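Local coordinates for glyoxalase family protein (Bacillus cereus, PDB 1ZSW) that is of unknown function but binds a zinc ion and belongs to the glyoxalase/bleomycin resistance protein/dioxygenase superfamily, at residues K49-L54 with F125-S130; T82-F87 with I105-P110; H116-R121 with H176-M181; E131-A136 with A140-D145. One frame throughout, in Å; residues are numbered along the deposited sequence.

Interaction 2 lies deepest, its centre about 6 Å from the centre of the chain, and is purely aliphatic. The centres of interactions 1, 3 and 4 lie about 17 to 18 Å from that point. Interaction 1 is apolar, with one exposed ring. Interaction 3 adds aromatic packing and an indole hydrogen bond to the backbone carbonyl of H176. Interaction 4 is partly buried and rests mainly on backbone bonds in a hairpin. Helix 112-124 ties interactions 1, 3 and 4 together: R121 bonds to the carbonyls of N50 and V51, and K119 pairs with E131. L108 of strand 101-109 bonds to Q179 and G180 at the start of the neighbouring strand 180-188.

Interaction 1 of 4, residues K49-L54 with F125-S130; sequences KNVLGL and FDVKHS
The ring of F125 meets V51 obliquely. Methyl CG2 of V51 approaches ring atom CD2 of F125 at 3.7 Å, and the two side chains run alongside each other in opposing senses. The second flat group, the H129 imidazole, has the carbonyl carbon of V127 at its edge, in its plane.

The motif on the 125-130 side is a Schellman motif, which ends helix 112-124. D126 is its C-prime residue and has positive phi. The motif bonds are D126 N to E123 O and V127 N to F122 O. This turn places F125 and V127 beside the C-terminal part of helix 41-51, with V51 as their common partner.

Both methyls of V51 take part. CG2 makes the closer ring contact. CG1 lies anti to the backbone N (chi1 179°) and faces V127, and it is also 4.1 Å from F125 CB. V51 and V127 are buried, while F125 remains exposed.

Each segment also has its own polar bonds. H129 ND1 donates to V127 O at 2.7 Å, close to straight at 167°, with the oxygen near the ring plane. This fixes the rotation of the imidazole. R121 of helix 112-124 bonds to the carbonyl oxygens of N50 and V51. F47 and F122 also pack on V127. The valines themselves meet tip to tip, with V51 CG1 3.9 Å from V127 CG2.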
loop_
_atom_site.group_PDB
_atom_site.type_symbol
_atom_site.label_atom_id
_atom_site.label_comp_id
_atom_site.label_asym_id
_atom_site.label_seq_id
_atom_site.Cartn_x
_atom_site.Cartn_y
_atom_site.Cartn_z
ATOM N N LYS A 49 13.032 -4.074 -7.030
ATOM C CA LYS A 49 13.097 -5.254 -7.889
ATOM C C LYS A 49 14.323 -6.092 -7.570
ATOM O O LYS A 49 14.195 -7.247 -7.225
ATOM C CB LYS A 49 13.066 -4.838 -9.362
ATOM C CG LYS A 49 13.134 -6.018 -10.327
ATOM C CD LYS A 49 12.933 -5.556 -11.775
ATOM C CE LYS A 49 14.079 -4.674 -12.220
ATOM N NZ LYS A 49 15.351 -5.434 -12.443
ATOM N N ASN A 50 15.509 -5.507 -7.637
ATOM C CA ASN A 50 16.720 -6.329 -7.454
ATOM C C ASN A 50 17.002 -6.720 -6.010
ATOM O O ASN A 50 17.337 -7.870 -5.743
ATOM C CB ASN A 50 17.926 -5.672 -8.124
ATOM C CG ASN A 50 17.725 -5.536 -9.624
ATOM O OD1 ASN A 50 17.847 -4.456 -10.185
ATOM N ND2 ASN A 50 17.338 -6.637 -10.264
ATOM N N VAL A 51 16.825 -5.790 -5.074
ATOM C CA VAL A 51 17.160 -6.098 -3.671
ATOM C C VAL A 51 15.992 -6.799 -3.005
ATOM O O VAL A 51 16.129 -7.873 -2.429
ATOM C CB VAL A 51 17.615 -4.849 -2.890
ATOM C CG1 VAL A 51 17.935 -5.201 -1.416
ATOM C CG2 VAL A 51 18.831 -4.177 -3.589
ATOM N N LEU A 52 14.798 -6.215 -3.102
ATOM C CA LEU A 52 13.629 -6.819 -2.459
ATOM C C LEU A 52 12.973 -7.979 -3.234
ATOM O O LEU A 52 12.132 -8.729 -2.708
ATOM C CB LEU A 52 12.583 -5.716 -2.179
ATOM C CG LEU A 52 12.924 -4.692 -1.116
ATOM C CD1 LEU A 52 11.549 -4.128 -0.663
ATOM C CD2 LEU A 52 13.672 -5.333 0.052
ATOM N N GLY A 53 13.362 -8.107 -4.507
ATOM C CA GLY A 53 12.927 -9.245 -5.300
ATOM C C GLY A 53 11.515 -9.184 -5.851
ATOM O O GLY A 53 10.989 -10.211 -6.265
ATOM N N LEU A 54 10.860 -8.012 -5.755
ATOM C CA LEU A 54 9.473 -7.870 -6.200
ATOM C C LEU A 54 9.489 -7.774 -7.724
ATOM O O LEU A 54 10.519 -7.401 -8.308
ATOM C CB LEU A 54 8.819 -6.596 -5.646
ATOM C CG LEU A 54 8.811 -6.541 -4.116
ATOM C CD1 LEU A 54 8.256 -5.174 -3.744
ATOM C CD2 LEU A 54 7.933 -7.583 -3.519
ATOM N N PHE A 125 23.631 -6.082 0.786
ATOM C CA PHE A 125 23.309 -4.943 -0.042
ATOM C C PHE A 125 23.394 -3.586 0.650
ATOM O O PHE A 125 23.000 -2.567 0.069
ATOM C CB PHE A 125 21.921 -5.139 -0.660
ATOM C CG PHE A 125 21.915 -6.087 -1.822
ATOM C CD1 PHE A 125 21.629 -7.427 -1.625
ATOM C CD2 PHE A 125 22.194 -5.636 -3.108
ATOM C CE1 PHE A 125 21.619 -8.309 -2.693
ATOM C CE2 PHE A 125 22.185 -6.510 -4.188
ATOM C CZ PHE A 125 21.894 -7.839 -3.983
ATOM N N ASP A 126 23.940 -3.572 1.870
ATOM C CA ASP A 126 24.103 -2.345 2.646
ATOM C C ASP A 126 22.792 -1.584 2.865
ATOM O O ASP A 126 22.753 -0.346 2.845
ATOM C CB ASP A 126 25.170 -1.432 2.035
ATOM C CG ASP A 126 26.570 -2.009 2.167
ATOM O OD1 ASP A 126 26.883 -2.606 3.228
ATOM O OD2 ASP A 126 27.356 -1.858 1.202
ATOM N N VAL A 127 21.737 -2.347 3.092
ATOM C CA VAL A 127 20.448 -1.788 3.437
ATOM C C VAL A 127 20.414 -1.515 4.929
ATOM O O VAL A 127 20.740 -2.398 5.737
ATOM C CB VAL A 127 19.314 -2.793 3.116
ATOM C CG1 VAL A 127 17.949 -2.185 3.498
ATOM C CG2 VAL A 127 19.366 -3.179 1.620
ATOM N N LYS A 128 19.973 -0.316 5.291
ATOM C CA LYS A 128 19.707 0.020 6.689
ATOM C C LYS A 128 18.662 -0.907 7.290
ATOM O O LYS A 128 17.570 -1.065 6.737
ATOM C CB LYS A 128 19.309 1.492 6.805
ATOM C CG LYS A 128 18.938 1.932 8.220
ATOM C CD LYS A 128 18.885 3.455 8.302
ATOM C CE LYS A 128 18.249 3.931 9.609
ATOM N NZ LYS A 128 19.149 3.773 10.772
ATOM N N HIS A 129 18.978 -1.553 8.412
ATOM C CA HIS A 129 18.048 -2.517 9.004
ATOM C C HIS A 129 18.312 -2.686 10.481
ATOM O O HIS A 129 19.419 -2.394 10.956
ATOM C CB HIS A 129 18.127 -3.887 8.321
ATOM C CG HIS A 129 19.449 -4.570 8.499
ATOM N ND1 HIS A 129 20.572 -4.173 7.820
ATOM C CD2 HIS A 129 19.828 -5.598 9.291
ATOM C CE1 HIS A 129 21.595 -4.933 8.173
ATOM N NE2 HIS A 129 21.170 -5.810 9.063
ATOM N N SER A 130 17.288 -3.163 11.173
ATOM C CA SER A 130 17.283 -3.349 12.619
ATOM C C SER A 130 17.841 -4.720 12.952
ATOM O O SER A 130 18.289 -5.461 12.069
ATOM C CB SER A 130 15.847 -3.197 13.140
ATOM O OG SER A 130 15.025 -4.347 12.895
#

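Interaction 2 of 4, residues T82-F87 with I105-P110; sequences TELSFF and IGLLVP
L84 meets I105 and L107 through the ends of three branched side chains, and torsions help to set the meeting. In L84, CG lies opposite the carbonyl carbon (chi1 -50°), beside the backbone N. Its two methyls part towards different partners. I105 has its CD1 branch extended (chi2 173°), which carries that methyl out to L84. L107 makes the touch with its CD2 methyl.

The contacts are methyl to methyl. L84 CD1 is 4.3 Å from I105 CD1. L84 CD2 is 4.2 Å from L107 CD2. Both are ordinary van der Waals separations. L84 is modelled in two conformers. These distances hold for one of them and are therefore provisional.

All three residues are buried. The nearest CA pair, L84 CA and I105 CA, is 9.3 Å apart, too far for backbone pairing, so side chains alone bridge the strands. L84 also packs on I34 and M36 of strand 31-38, while I105 and L107 pack on L151.

The side chain of L84 lies about 7 Å from that of zinc ligand H33 and about 11 Å from the zinc ion. Strands 83-88 and 101-109 belong to different sheets, and this packing of L84 on I105 and L107 joins them inside the vicinal oxygen chelate fold of the glyoxalase superfamily.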
loop_
_atom_site.group_PDB
_atom_site.type_symbol
_atom_site.label_atom_id
_atom_site.label_comp_id
_atom_site.label_asym_id
_atom_site.label_seq_id
_atom_site.Cartn_x
_atom_site.Cartn_y
_atom_site.Cartn_z
ATOM N N THR A 82 -0.467 -6.490 -2.829
ATOM C CA THR A 82 0.957 -6.702 -3.012
ATOM C C THR A 82 1.656 -5.483 -3.601
ATOM O O THR A 82 2.889 -5.439 -3.652
ATOM C CB THR A 82 1.272 -7.948 -3.934
ATOM O OG1 THR A 82 0.978 -7.631 -5.308
ATOM C CG2 THR A 82 0.523 -9.172 -3.475
ATOM N N GLU A 83 0.861 -4.481 -4.006
ATOM C CA GLU A 83 1.322 -3.413 -4.857
ATOM C C GLU A 83 1.912 -2.253 -4.062
ATOM O O GLU A 83 1.183 -1.628 -3.272
ATOM C CB GLU A 83 0.112 -2.847 -5.631
ATOM C CG GLU A 83 -0.683 -3.894 -6.424
ATOM C CD GLU A 83 -2.006 -3.351 -6.958
ATOM O OE1 GLU A 83 -2.164 -2.107 -7.025
ATOM O OE2 GLU A 83 -2.894 -4.170 -7.280
ATOM N N LEU A 84 3.201 -1.959 -4.303
ATOM C CA LEU A 84 3.845 -0.718 -3.846
ATOM C C LEU A 84 4.111 0.089 -5.096
ATOM O O LEU A 84 4.730 -0.403 -6.032
ATOM C CB LEU A 84 5.176 -0.986 -3.128
ATOM C CG LEU A 84 5.321 -2.004 -1.995
ATOM C CD1 LEU A 84 6.451 -1.587 -1.018
ATOM C CD2 LEU A 84 4.061 -2.358 -1.233
ATOM N N SER A 85 3.622 1.315 -5.120
ATOM C CA SER A 85 3.871 2.128 -6.316
ATOM C C SER A 85 4.582 3.425 -5.935
ATOM O O SER A 85 4.486 3.884 -4.777
ATOM C CB SER A 85 2.566 2.383 -7.042
ATOM O OG SER A 85 1.955 3.564 -6.569
ATOM N N PHE A 86 5.334 3.976 -6.891
ATOM C CA PHE A 86 6.154 5.157 -6.666
ATOM C C PHE A 86 6.011 6.112 -7.827
ATOM O O PHE A 86 6.079 5.675 -8.973
ATOM C CB PHE A 86 7.632 4.726 -6.583
ATOM C CG PHE A 86 7.953 3.916 -5.368
ATOM C CD1 PHE A 86 8.471 4.571 -4.247
ATOM C CD2 PHE A 86 7.748 2.526 -5.332
ATOM C CE1 PHE A 86 8.739 3.870 -3.107
ATOM C CE2 PHE A 86 8.066 1.781 -4.130
ATOM C CZ PHE A 86 8.568 2.486 -3.053
ATOM N N PHE A 87 5.821 7.392 -7.515
ATOM C CA PHE A 87 5.847 8.484 -8.516
ATOM C C PHE A 87 7.254 9.013 -8.459
ATOM O O PHE A 87 7.739 9.344 -7.376
ATOM C CB PHE A 87 4.864 9.584 -8.091
ATOM C CG PHE A 87 3.439 9.122 -8.103
ATOM C CD1 PHE A 87 2.799 8.754 -6.909
ATOM C CD2 PHE A 87 2.750 9.021 -9.310
ATOM C CE1 PHE A 87 1.472 8.310 -6.926
ATOM C CE2 PHE A 87 1.424 8.572 -9.331
ATOM C CZ PHE A 87 0.800 8.227 -8.137
ATOM N N ILE A 105 5.534 0.798 6.147
ATOM C CA ILE A 105 4.923 -0.253 5.355
ATOM C C ILE A 105 5.359 -1.616 5.866
ATOM O O ILE A 105 6.536 -1.942 5.797
ATOM C CB ILE A 105 5.352 -0.163 3.888
ATOM C CG1 ILE A 105 5.155 1.251 3.363
ATOM C CG2 ILE A 105 4.543 -1.178 3.043
ATOM C CD1 ILE A 105 5.752 1.419 1.932
ATOM N N GLY A 106 4.403 -2.397 6.356
ATOM C CA GLY A 106 4.655 -3.781 6.767
ATOM C C GLY A 106 4.554 -4.726 5.574
ATOM O O GLY A 106 3.618 -4.625 4.780
ATOM N N LEU A 107 5.494 -5.658 5.460
ATOM C CA LEU A 107 5.512 -6.615 4.323
ATOM C C LEU A 107 5.630 -8.018 4.921
ATOM O O LEU A 107 6.544 -8.266 5.728
ATOM C CB LEU A 107 6.705 -6.333 3.415
ATOM C CG LEU A 107 6.731 -4.965 2.723
ATOM C CD1 LEU A 107 8.044 -4.746 1.986
ATOM C CD2 LEU A 107 5.539 -4.903 1.784
ATOM N N LEU A 108 4.716 -8.910 4.556
ATOM C CA LEU A 108 4.701 -10.269 5.136
ATOM C C LEU A 108 5.747 -11.155 4.461
ATOM O O LEU A 108 5.903 -11.117 3.247
ATOM C CB LEU A 108 3.315 -10.895 4.971
ATOM C CG LEU A 108 2.208 -10.171 5.741
ATOM C CD1 LEU A 108 0.813 -10.585 5.306
ATOM C CD2 LEU A 108 2.389 -10.442 7.256
ATOM N N VAL A 109 6.470 -11.930 5.280
ATOM C CA VAL A 109 7.353 -13.006 4.805
ATOM C C VAL A 109 6.960 -14.280 5.518
ATOM O O VAL A 109 6.372 -14.229 6.588
ATOM C CB VAL A 109 8.852 -12.702 4.975
ATOM C CG1 VAL A 109 9.235 -11.509 4.134
ATOM C CG2 VAL A 109 9.256 -12.468 6.482
ATOM N N PRO A 110 7.203 -15.446 4.888
ATOM C CA PRO A 110 6.603 -16.665 5.439
ATOM C C PRO A 110 7.058 -17.113 6.836
ATOM O O PRO A 110 6.231 -17.572 7.585
ATOM C CB PRO A 110 6.943 -17.714 4.379
ATOM C CG PRO A 110 7.168 -16.892 3.091
ATOM C CD PRO A 110 7.874 -15.679 3.602
#

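Interaction 3 of 4, residues H116-R121 with H176-M181; sequences HYWKER and HQIQGM
Aromatic packing joins Y117 to H176. The rings are close to parallel, with planes at 24°, but they are offset so far that little of one lies over the other, their centroids being 4.9 Å apart. Each ring instead lies against the other residue's CB. Y117 CB sits over one face of the imidazole, 3.9 Å from the centroid of the H176 ring. H176 CB sits over one face of the phenol, 4.3 Å from the centroid of the Y117 ring. These are two reciprocal CH-pi contacts. CG of Y117 stands opposite its backbone N (chi1 170°), which turns the ring towards H176. Within the helix, CE1 of Y117 lies over one face of the W118 indole.

One hydrogen bond crosses the contact. W118 NE1 donates to H176 O at 2.8 Å, with an N-H...O angle of 161°. The oxygen is at the indole edge, near the ring plane.

Apolar packing adds a smaller part. I178 CD1 approaches W118 CZ2 at 4.3 Å. The indole also touches V109 and L153, so it reaches from helix 112-124 to strands 101-109 and 150-155.

H176 ND1 is bonded to S114 OG, earlier in the same helix as W118. H176 is thus gripped through both its backbone carbonyl and its ring. The chemistry implies a 176-178 segment held against the helix: the indole N-H satisfies a buried carbonyl, and the bonds from W118 and S114 probably limit the freedom of H176.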
loop_
_atom_site.group_PDB
_atom_site.type_symbol
_atom_site.label_atom_id
_atom_site.label_comp_id
_atom_site.label_asym_id
_atom_site.label_seq_id
_atom_site.Cartn_x
_atom_site.Cartn_y
_atom_site.Cartn_z
ATOM N N HIS A 116 15.846 -14.343 8.800
ATOM C CA HIS A 116 17.292 -14.557 8.808
ATOM C C HIS A 116 17.878 -14.427 7.417
ATOM O O HIS A 116 18.929 -13.805 7.242
ATOM C CB HIS A 116 17.634 -15.907 9.456
ATOM C CG HIS A 116 17.350 -15.937 10.927
ATOM N ND1 HIS A 116 18.184 -15.351 11.855
ATOM C CD2 HIS A 116 16.310 -16.447 11.625
ATOM C CE1 HIS A 116 17.672 -15.504 13.062
ATOM N NE2 HIS A 116 16.537 -16.170 12.953
ATOM N N TYR A 117 17.161 -14.970 6.423
ATOM C CA TYR A 117 17.525 -14.771 5.031
ATOM C C TYR A 117 17.633 -13.279 4.686
ATOM O O TYR A 117 18.612 -12.801 4.097
ATOM C CB TYR A 117 16.506 -15.473 4.103
ATOM C CG TYR A 117 16.719 -15.074 2.672
ATOM C CD1 TYR A 117 16.097 -13.934 2.142
ATOM C CD2 TYR A 117 17.574 -15.804 1.842
ATOM C CE1 TYR A 117 16.321 -13.535 0.838
ATOM C CE2 TYR A 117 17.800 -15.421 0.535
ATOM C CZ TYR A 117 17.162 -14.294 0.025
ATOM O OH TYR A 117 17.424 -13.900 -1.255
ATOM N N TRP A 118 16.601 -12.520 5.068
ATOM C CA TRP A 118 16.575 -11.085 4.828
ATOM C C TRP A 118 17.629 -10.261 5.536
ATOM O O TRP A 118 18.218 -9.346 4.956
ATOM C CB TRP A 118 15.149 -10.556 5.081
ATOM C CG TRP A 118 14.260 -10.925 3.872
ATOM C CD1 TRP A 118 13.260 -11.830 3.831
ATOM C CD2 TRP A 118 14.350 -10.338 2.584
ATOM N NE1 TRP A 118 12.736 -11.892 2.530
ATOM C CE2 TRP A 118 13.386 -10.969 1.768
ATOM C CE3 TRP A 118 15.192 -9.366 2.022
ATOM C CZ2 TRP A 118 13.215 -10.630 0.403
ATOM C CZ3 TRP A 118 15.015 -9.007 0.666
ATOM C CH2 TRP A 118 14.049 -9.680 -0.121
ATOM N N LYS A 119 17.906 -10.607 6.797
ATOM C CA LYS A 119 18.984 -9.953 7.520
ATOM C C LYS A 119 20.301 -10.104 6.759
ATOM O O LYS A 119 21.005 -9.117 6.555
ATOM C CB LYS A 119 19.107 -10.506 8.955
ATOM C CG LYS A 119 20.067 -9.683 9.815
ATOM C CD LYS A 119 19.585 -9.572 11.244
ATOM C CE LYS A 119 20.191 -8.337 11.917
ATOM N NZ LYS A 119 21.684 -8.382 11.923
ATOM N N GLU A 120 20.641 -11.321 6.326
ATOM C CA GLU A 120 21.889 -11.485 5.554
ATOM C C GLU A 120 21.867 -10.704 4.242
ATOM O O GLU A 120 22.850 -10.046 3.882
ATOM C CB GLU A 120 22.247 -12.961 5.328
ATOM C CG GLU A 120 23.360 -13.206 4.279
ATOM C CD GLU A 120 24.699 -12.542 4.606
ATOM O OE1 GLU A 120 25.092 -12.491 5.797
ATOM O OE2 GLU A 120 25.370 -12.085 3.652
ATOM N N ARG A 121 20.733 -10.743 3.543
ATOM C CA ARG A 121 20.615 -10.015 2.283
ATOM C C ARG A 121 20.780 -8.499 2.449
ATOM O O ARG A 121 21.412 -7.836 1.637
ATOM C CB ARG A 121 19.260 -10.336 1.627
ATOM C CG ARG A 121 19.149 -9.809 0.188
ATOM C CD ARG A 121 17.997 -10.504 -0.555
ATOM N NE ARG A 121 17.930 -10.003 -1.937
ATOM C CZ ARG A 121 18.634 -10.503 -2.947
ATOM N NH1 ARG A 121 18.511 -9.979 -4.162
ATOM N NH2 ARG A 121 19.481 -11.519 -2.732
ATOM N N HIS A 176 11.090 -17.447 0.691
ATOM C CA HIS A 176 11.433 -16.260 1.491
ATOM C C HIS A 176 10.915 -14.965 0.874
ATOM O O HIS A 176 11.174 -13.888 1.396
ATOM C CB HIS A 176 12.935 -16.126 1.682
ATOM C CG HIS A 176 13.549 -17.295 2.386
ATOM N ND1 HIS A 176 12.958 -17.902 3.475
ATOM C CD2 HIS A 176 14.685 -17.990 2.135
ATOM C CE1 HIS A 176 13.707 -18.926 3.866
ATOM N NE2 HIS A 176 14.771 -18.981 3.082
ATOM N N GLN A 177 10.231 -15.066 -0.255
ATOM C CA GLN A 177 9.797 -13.839 -0.934
ATOM C C GLN A 177 8.804 -13.094 -0.065
ATOM O O GLN A 177 7.970 -13.702 0.633
ATOM C CB GLN A 177 9.109 -14.142 -2.273
ATOM C CG GLN A 177 10.130 -14.375 -3.383
ATOM C CD GLN A 177 9.497 -14.645 -4.741
ATOM O OE1 GLN A 177 8.438 -14.108 -5.077
ATOM N NE2 GLN A 177 10.151 -15.502 -5.535
ATOM N N ILE A 178 8.866 -11.785 -0.220
ATOM C CA ILE A 178 7.804 -10.914 0.285
ATOM C C ILE A 178 6.475 -11.381 -0.292
ATOM O O ILE A 178 6.351 -11.559 -1.524
ATOM C CB ILE A 178 8.100 -9.448 -0.078
ATOM C CG1 ILE A 178 9.255 -8.932 0.811
ATOM C CG2 ILE A 178 6.853 -8.594 0.198
ATOM C CD1 ILE A 178 9.978 -7.779 0.241
ATOM N N GLN A 179 5.474 -11.571 0.568
ATOM C CA GLN A 179 4.164 -12.070 0.118
ATOM C C GLN A 179 3.248 -10.957 -0.344
ATOM O O GLN A 179 2.620 -11.048 -1.417
ATOM C CB GLN A 179 3.482 -12.916 1.181
ATOM C CG GLN A 179 4.354 -14.098 1.598
ATOM C CD GLN A 179 3.876 -14.665 2.870
ATOM O OE1 GLN A 179 4.395 -14.334 3.932
ATOM N NE2 GLN A 179 2.840 -15.477 2.791
ATOM N N GLY A 180 3.187 -9.895 0.455
ATOM C CA GLY A 180 2.370 -8.730 0.148
ATOM C C GLY A 180 2.334 -7.927 1.434
ATOM O O GLY A 180 3.142 -8.174 2.353
ATOM N N MET A 181 1.394 -6.994 1.496
ATOM C CA MET A 181 1.323 -6.040 2.612
ATOM C C MET A 181 0.755 -6.660 3.845
ATOM O O MET A 181 -0.226 -7.393 3.792
ATOM C CB MET A 181 0.436 -4.836 2.229
ATOM C CG MET A 181 1.074 -4.084 1.070
ATOM S SD MET A 181 -0.121 -2.899 0.314
ATOM C CE MET A 181 -0.125 -1.784 1.665
#

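Interaction 4 of 4, residues E131-A136 with A140-D145; sequences EMTTYA and ALQFED
Backbone hydrogen bonds carry most of this contact, with T133 and A140 forming an antiparallel hydrogen-bonded pair. T133 N donates to A140 O at 2.8 Å, and A140 N donates back to T133 O at 2.9 Å. The two bonds differ in quality. The first is fairly straight at 157°, and its donor is tilted somewhat from the carbonyl plane. The second is more bent at 145°, and its donor stands well above the carbonyl plane. The short strand segments run nearly at right angles (87°), so the pairing is brief.

One apolar pair flanks the bridge, with A140 CB 3.7 Å from Y135 CB. Two methyls pack on peptide groups. CG2 of T133 lies between its backbone N and carbonyl carbon, and this sets it 3.5 Å from A140 O. Before the bridge in the chain, the carbonyl carbon of E131 has L141 CD1 3.9 Å away.

A water lies between T134 O and Q142 NE2. Both distances are short, and T134 and Q142 each have two conformers, so this bridge is doubtful.

The pair closes the beta hairpin of strands 133-135 and 138-144. The far end of Y135 is held by E185, through its OH. On the helix side, L141 packs on L115 and F122 of helix 112-124, M132 packs on L115 and H116, and E131 forms a salt bridge with K119. Strand 150-155 lies next to strand 138-144, with V152 against A140.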
loop_
_atom_site.group_PDB
_atom_site.type_symbol
_atom_site.label_atom_id
_atom_site.label_comp_id
_atom_site.label_asym_id
_atom_site.label_seq_id
_atom_site.Cartn_x
_atom_site.Cartn_y
_atom_site.Cartn_z
ATOM N N GLU A 131 17.879 -5.057 14.242
ATOM C CA GLU A 131 18.056 -6.440 14.598
ATOM C C GLU A 131 16.685 -7.079 14.676
ATOM O O GLU A 131 15.662 -6.382 14.579
ATOM C CB GLU A 131 18.786 -6.544 15.955
ATOM C CG GLU A 131 20.175 -5.937 15.900
ATOM C CD GLU A 131 21.138 -6.748 15.054
ATOM O OE1 GLU A 131 21.150 -7.986 15.205
ATOM O OE2 GLU A 131 21.884 -6.142 14.247
ATOM N N MET A 132 16.646 -8.389 14.871
ATOM C CA MET A 132 15.392 -9.106 15.018
ATOM C C MET A 132 14.538 -8.502 16.124
ATOM O O MET A 132 15.012 -8.255 17.223
ATOM C CB MET A 132 15.651 -10.580 15.296
ATOM C CG MET A 132 16.363 -11.308 14.159
ATOM S SD MET A 132 15.218 -11.632 12.796
ATOM C CE MET A 132 14.418 -13.108 13.432
ATOM N N THR A 133 13.277 -8.262 15.838
ATOM C CA THR A 133 12.422 -7.548 16.804
ATOM C C THR A 133 10.970 -8.043 16.749
ATOM O O THR A 133 10.698 -9.144 16.253
ATOM C CB THR A 133 12.602 -5.990 16.643
ATOM O OG1 THR A 133 11.959 -5.274 17.720
ATOM C CG2 THR A 133 12.079 -5.480 15.243
ATOM N N THR A 134 10.067 -7.212 17.252
ATOM C CA THR A 134 8.659 -7.509 17.298
ATOM C C THR A 134 8.022 -6.252 16.701
ATOM O O THR A 134 8.539 -5.152 16.899
ATOM C CB THR A 134 8.265 -7.775 18.759
ATOM O OG1 THR A 134 8.994 -8.938 19.222
ATOM C CG2 THR A 134 6.786 -8.022 18.906
ATOM N N TYR A 135 6.975 -6.423 15.895
ATOM C CA TYR A 135 6.199 -5.273 15.436
ATOM C C TYR A 135 4.752 -5.692 15.359
ATOM O O TYR A 135 4.444 -6.685 14.741
ATOM C CB TYR A 135 6.708 -4.751 14.080
ATOM C CG TYR A 135 5.947 -3.524 13.670
ATOM C CD1 TYR A 135 4.737 -3.642 12.986
ATOM C CD2 TYR A 135 6.432 -2.253 13.967
ATOM C CE1 TYR A 135 4.006 -2.508 12.636
ATOM C CE2 TYR A 135 5.709 -1.102 13.637
ATOM C CZ TYR A 135 4.496 -1.257 12.937
ATOM O OH TYR A 135 3.747 -0.139 12.600
ATOM N N ALA A 136 3.866 -4.951 16.033
ATOM C CA ALA A 136 2.456 -5.303 16.123
ATOM C C ALA A 136 2.218 -6.782 16.423
ATOM O O ALA A 136 1.424 -7.466 15.757
ATOM C CB ALA A 136 1.710 -4.879 14.824
ATOM N N ALA A 140 9.643 -9.643 13.573
ATOM C CA ALA A 140 9.846 -8.590 12.577
ATOM C C ALA A 140 11.301 -8.185 12.374
ATOM O O ALA A 140 12.167 -8.406 13.260
ATOM C CB ALA A 140 9.024 -7.358 13.000
ATOM N N LEU A 141 11.571 -7.544 11.231
ATOM C CA LEU A 141 12.844 -6.923 10.958
ATOM C C LEU A 141 12.590 -5.612 10.278
ATOM O O LEU A 141 12.032 -5.595 9.170
ATOM C CB LEU A 141 13.714 -7.829 10.049
ATOM C CG LEU A 141 15.129 -7.420 9.657
ATOM C CD1 LEU A 141 16.121 -7.422 10.851
ATOM C CD2 LEU A 141 15.653 -8.365 8.551
ATOM N N GLN A 142 12.936 -4.523 10.946
ATOM C CA GLN A 142 12.735 -3.196 10.378
ATOM C C GLN A 142 13.828 -2.839 9.396
ATOM O O GLN A 142 14.982 -3.215 9.557
ATOM C CB GLN A 142 12.683 -2.118 11.476
ATOM C CG GLN A 142 11.478 -2.215 12.370
ATOM C CD GLN A 142 11.552 -1.227 13.528
ATOM O OE1 GLN A 142 12.333 -0.275 13.506
ATOM N NE2 GLN A 142 10.746 -1.461 14.543
ATOM N N PHE A 143 13.479 -2.111 8.340
ATOM C CA PHE A 143 14.506 -1.618 7.429
ATOM C C PHE A 143 14.053 -0.322 6.729
ATOM O O PHE A 143 12.912 0.101 6.900
ATOM C CB PHE A 143 14.910 -2.710 6.406
ATOM C CG PHE A 143 13.824 -3.067 5.404
ATOM C CD1 PHE A 143 13.923 -2.596 4.111
ATOM C CD2 PHE A 143 12.786 -3.910 5.746
ATOM C CE1 PHE A 143 12.961 -2.959 3.146
ATOM C CE2 PHE A 143 11.787 -4.270 4.799
ATOM C CZ PHE A 143 11.907 -3.791 3.494
ATOM N N GLU A 144 14.960 0.339 6.029
ATOM C CA GLU A 144 14.654 1.572 5.295
ATOM C C GLU A 144 15.284 1.539 3.925
ATOM O O GLU A 144 16.369 0.967 3.743
ATOM C CB GLU A 144 15.189 2.794 6.034
ATOM C CG GLU A 144 14.639 2.989 7.396
ATOM C CD GLU A 144 15.044 4.328 8.034
ATOM O OE1 GLU A 144 15.606 5.223 7.369
ATOM O OE2 GLU A 144 14.755 4.450 9.228
ATOM N N ASP A 145 14.648 2.187 2.957
ATOM C CA ASP A 145 15.329 2.427 1.710
ATOM C C ASP A 145 16.235 3.649 1.819
ATOM O O ASP A 145 16.277 4.322 2.872
ATOM C CB ASP A 145 14.383 2.435 0.479
ATOM C CG ASP A 145 13.592 3.690 0.328
ATOM O OD1 ASP A 145 13.831 4.701 1.036
ATOM O OD2 ASP A 145 12.686 3.670 -0.557
HETATM O O HOH W 1 9.683 -2.991 16.207
#